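Local coordinates for protein pyrrolidone-carboxylate peptidase (Pyrococcus furiosus, PDB 1X10) that removes N-terminal pyroglutamyl (5-oxoprolyl) groups from polypeptides, the second residue generally not being proline, as a thiol peptidase of the C15 family, at residues R89-D92 / K96-E99; N135-G138 / S142-V145. The protein carries 3 engineered substitutions. One frame throughout, in Å; residues are numbered along the deposited sequence.

Interaction 1 of 2, residues R89-D92 / K96-E99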
loop_
_atom_site.group_PDB
_atom_site.type_symbol
_atom_site.label_atom_id
_atom_site.label_comp_id
_atom_site.label_asym_id
_atom_site.label_seq_id
_atom_site.Cartn_x
_atom_site.Cartn_y
_atom_site.Cartn_z
ATOM N N ARG A 89 -7.094 6.919 -17.587
ATOM C CA ARG A 89 -5.759 7.166 -17.050
ATOM C C ARG A 89 -4.760 6.641 -18.079
ATOM O O ARG A 89 -3.618 7.099 -18.148
ATOM C CB ARG A 89 -5.561 6.431 -15.721
ATOM C CG ARG A 89 -4.461 7.028 -14.845
ATOM C CD ARG A 89 -3.776 5.965 -13.995
ATOM N NE ARG A 89 -2.861 5.157 -14.799
ATOM C CZ ARG A 89 -2.209 4.089 -14.355
ATOM N NH1 ARG A 89 -2.367 3.683 -13.101
ATOM N NH2 ARG A 89 -1.393 3.424 -15.165
ATOM N N ILE A 90 -5.204 5.664 -18.866
ATOM C CA ILE A 90 -4.392 5.072 -19.925
ATOM C C ILE A 90 -5.290 4.952 -21.156
ATOM O O ILE A 90 -6.511 4.957 -21.039
ATOM C CB ILE A 90 -3.875 3.655 -19.549
ATOM C CG1 ILE A 90 -5.054 2.708 -19.317
ATOM C CG2 ILE A 90 -3.001 3.731 -18.299
ATOM C CD1 ILE A 90 -4.647 1.265 -19.117
ATOM N N PRO A 91 -4.701 4.859 -22.355
ATOM C CA PRO A 91 -5.553 4.739 -23.540
ATOM C C PRO A 91 -6.163 3.344 -23.655
ATOM O O PRO A 91 -5.692 2.400 -23.014
ATOM C CB PRO A 91 -4.591 5.042 -24.682
ATOM C CG PRO A 91 -3.305 4.473 -24.180
ATOM C CD PRO A 91 -3.276 4.902 -22.726
ATOM N N ASP A 92 -7.217 3.213 -24.456
ATOM C CA ASP A 92 -7.831 1.909 -24.642
ATOM C C ASP A 92 -6.954 1.124 -25.613
ATOM O O ASP A 92 -5.906 1.618 -26.033
ATOM C CB ASP A 92 -9.271 2.046 -25.160
ATOM C CG ASP A 92 -9.356 2.647 -26.550
ATOM O OD1 ASP A 92 -10.491 2.964 -26.970
ATOM O OD2 ASP A 92 -8.317 2.801 -27.225
ATOM N N LYS A 96 -6.968 5.159 -27.855
ATOM C CA LYS A 96 -7.854 6.266 -27.516
ATOM C C LYS A 96 -7.874 6.549 -26.017
ATOM O O LYS A 96 -8.257 5.695 -25.217
ATOM C CB LYS A 96 -9.280 5.984 -28.015
ATOM C CG LYS A 96 -9.411 5.960 -29.536
ATOM C CD LYS A 96 -10.865 6.023 -30.001
ATOM C CE LYS A 96 -11.484 4.643 -30.217
ATOM N NZ LYS A 96 -11.680 3.852 -28.981
ATOM N N LYS A 97 -7.454 7.756 -25.648
ATOM C CA LYS A 97 -7.425 8.175 -24.252
ATOM C C LYS A 97 -8.406 9.333 -24.078
ATOM O O LYS A 97 -8.020 10.501 -24.107
ATOM C CB LYS A 97 -6.010 8.614 -23.871
ATOM C CG LYS A 97 -5.800 8.857 -22.383
ATOM C CD LYS A 97 -4.339 9.178 -22.097
ATOM C CE LYS A 97 -4.076 9.341 -20.608
ATOM N NZ LYS A 97 -4.851 10.472 -20.021
ATOM N N ILE A 98 -9.679 8.993 -23.904
ATOM C CA ILE A 98 -10.735 9.985 -23.749
ATOM C C ILE A 98 -10.739 10.608 -22.357
ATOM O O ILE A 98 -10.648 9.908 -21.350
ATOM C CB ILE A 98 -12.117 9.349 -24.031
ATOM C CG1 ILE A 98 -12.128 8.749 -25.443
ATOM C CG2 ILE A 98 -13.215 10.388 -23.880
ATOM C CD1 ILE A 98 -13.407 8.019 -25.800
ATOM N N GLU A 99 -10.858 11.931 -22.308
ATOM C CA GLU A 99 -10.859 12.650 -21.040
ATOM C C GLU A 99 -12.036 13.615 -20.902
ATOM O O GLU A 99 -12.438 14.265 -21.864
ATOM C CB GLU A 99 -9.541 13.419 -20.882
ATOM C CG GLU A 99 -8.302 12.538 -20.985
ATOM C CD GLU A 99 -7.007 13.335 -20.997
ATOM O OE1 GLU A 99 -6.842 14.191 -21.894
ATOM O OE2 GLU A 99 -6.153 13.103 -20.113
#
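D92 and K96 close the neck of a tight surface turn in the long loop between strands 76-83 and 110-112, a small case of one carboxylate organising a loop. D92 N donates to K96 O at 2.8 Å, and K96 N returns a bond to D92 OD2, also 2.8 Å, approaching from above the carboxylate plane by 48°. OD2 further accepts from E94 N, an Asx turn inside the loop. D92 CG lies between its own backbone N and carbonyl carbon (chi1 65°), which swings the carboxylate across to K96. The lysine chain bends at its last two torsions and curls its ammonium onto OD1 in a salt bridge whose refined length is doubtfully short. With an alanine here, K96 N and E94 N would probably lose their acceptor and the ammonium its acidic mate, leaving D92 N to K96 O as the main tie across the neck. K97 runs alongside the other segment: CB lies 3.9 Å from P91 CB and CE 3.4 Å from R89 O; beyond, NZ pairs with E99 OE2 and bonds A88 O. D92 OD1 and the K96 ammonium also bond the backbone of F45, just before helix 47-59, while P91 O receives Y140 OH at the foot of helix 141-156.

Interaction 2 of 2, residues N135-G138 / S142-V145; sequences NSAG and SNYV. Engineered in segment 142-145: S142 (natural residue Cys).
N143 meets G138 with the flank of its side chain. The backbone of the helix turn puts its CB 2.9 Å from G138 O, a tight approach. CG stands anti to the backbone N (chi1 176°), a torsion that lays the amide beside that oxygen, which sits over the amide face, 3.2 Å from CG and somewhat tilted from the perpendicular. The polar atoms of the amide have other partners: ND2 donates to V83 O at the end of strand 76-83, and OD1 accepts from a water, 2.9 Å away, that in turn takes the hydrogen of A137 N. A second water gives a hydrogen to A137 O at 2.7 Å and accepts from N143 N. Loop 135-138 thus meets the N-terminal turn of helix 141-156, the turn that carries the nucleophile position of this cysteine peptidase, here the engineered S142. Its OG lies beside the backbone N (chi1 -68°) and hydrogen-bonds NE2 of the active-site H166, while its CB sits 4.0 Å from A137 O. A137 directs its methyl at N143, CB to CB 4.3 Å, and also touches H166 and the active-site E79. S136 OG accepts from G138 N at 3.2 Å, an ST turn, and at the backbone angles of G138 any CB would press on A137 O.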
loop_
_atom_site.group_PDB
_atom_site.type_symbol
_atom_site.label_atom_id
_atom_site.label_comp_id
_atom_site.label_asym_id
_atom_site.label_seq_id
_atom_site.Cartn_x
_atom_site.Cartn_y
_atom_site.Cartn_z
ATOM N N ASN A 135 -16.975 1.759 -4.317
ATOM C CA ASN A 135 -17.794 2.923 -4.623
ATOM C C ASN A 135 -17.362 3.675 -5.879
ATOM O O ASN A 135 -17.863 4.764 -6.177
ATOM C CB ASN A 135 -17.840 3.840 -3.406
ATOM C CG ASN A 135 -18.549 3.185 -2.241
ATOM O OD1 ASN A 135 -18.093 3.253 -1.098
ATOM N ND2 ASN A 135 -19.673 2.541 -2.529
ATOM N N SER A 136 -16.420 3.086 -6.605
ATOM C CA SER A 136 -15.961 3.646 -7.869
ATOM C C SER A 136 -15.368 2.532 -8.715
ATOM O O SER A 136 -14.426 1.854 -8.296
ATOM C CB SER A 136 -14.902 4.727 -7.668
ATOM O OG SER A 136 -14.421 5.160 -8.935
ATOM N N ALA A 137 -15.923 2.339 -9.907
ATOM C CA ALA A 137 -15.431 1.306 -10.814
ATOM C C ALA A 137 -14.406 1.923 -11.760
ATOM O O ALA A 137 -14.050 1.337 -12.791
ATOM C CB ALA A 137 -16.594 0.718 -11.609
ATOM N N GLY A 138 -13.925 3.108 -11.396
ATOM C CA GLY A 138 -12.968 3.807 -12.232
ATOM C C GLY A 138 -13.739 4.558 -13.306
ATOM O O GLY A 138 -14.973 4.595 -13.268
ATOM N N SER A 142 -14.363 -0.511 -17.639
ATOM C CA SER A 142 -15.256 -1.237 -16.739
ATOM C C SER A 142 -16.464 -0.367 -16.405
ATOM O O SER A 142 -17.603 -0.815 -16.517
ATOM C CB SER A 142 -14.526 -1.631 -15.456
ATOM O OG SER A 142 -13.533 -2.606 -15.734
ATOM N N ASN A 143 -16.212 0.877 -16.002
ATOM C CA ASN A 143 -17.285 1.806 -15.659
ATOM C C ASN A 143 -18.152 2.106 -16.881
ATOM O O ASN A 143 -19.371 2.252 -16.778
ATOM C CB ASN A 143 -16.695 3.113 -15.122
ATOM C CG ASN A 143 -17.750 4.154 -14.847
ATOM O OD1 ASN A 143 -18.484 4.071 -13.862
ATOM N ND2 ASN A 143 -17.841 5.148 -15.731
ATOM N N TYR A 144 -17.498 2.203 -18.032
ATOM C CA TYR A 144 -18.146 2.484 -19.309
ATOM C C TYR A 144 -19.232 1.436 -19.579
ATOM O O TYR A 144 -20.393 1.775 -19.823
ATOM C CB TYR A 144 -17.076 2.459 -20.406
ATOM C CG TYR A 144 -17.529 2.732 -21.825
ATOM C CD1 TYR A 144 -17.885 4.018 -22.240
ATOM C CD2 TYR A 144 -17.506 1.716 -22.781
ATOM C CE1 TYR A 144 -18.194 4.284 -23.586
ATOM C CE2 TYR A 144 -17.811 1.969 -24.114
ATOM C CZ TYR A 144 -18.149 3.251 -24.510
ATOM O OH TYR A 144 -18.402 3.488 -25.839
ATOM N N VAL A 145 -18.862 0.161 -19.518
ATOM C CA VAL A 145 -19.830 -0.904 -19.756
ATOM C C VAL A 145 -20.858 -0.989 -18.625
ATOM O O VAL A 145 -22.040 -1.231 -18.871
ATOM C CB VAL A 145 -19.133 -2.273 -19.923
ATOM C CG1 VAL A 145 -18.290 -2.272 -21.191
ATOM C CG2 VAL A 145 -18.267 -2.566 -18.717
HETATM O O HOH W 1 -18.035 4.034 -11.032
HETATM O O HOH W 2 -13.308 1.757 -15.324
#

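After the strands and helices up to strand 76-83, the chain closes a short loop at interaction 1, then passes strand 110-112, helix 117-126 and strand 131-134 before interaction 2 closes the turn into helix 141-156. The two are in series, neither nested nor crossing, with centres about 14 Å apart and nearest atoms about 6 Å apart. Other residues bridge them. Y140, in the connection spanned by interaction 2, hydrogen-bonds the 89-92 segment. F45, whose backbone binds interaction 1, stacks edge-to-face with Y144. The outer loop is thereby tied to the helix bearing the active-site position, the side chain of I90 lying about 10 Å from that of S142.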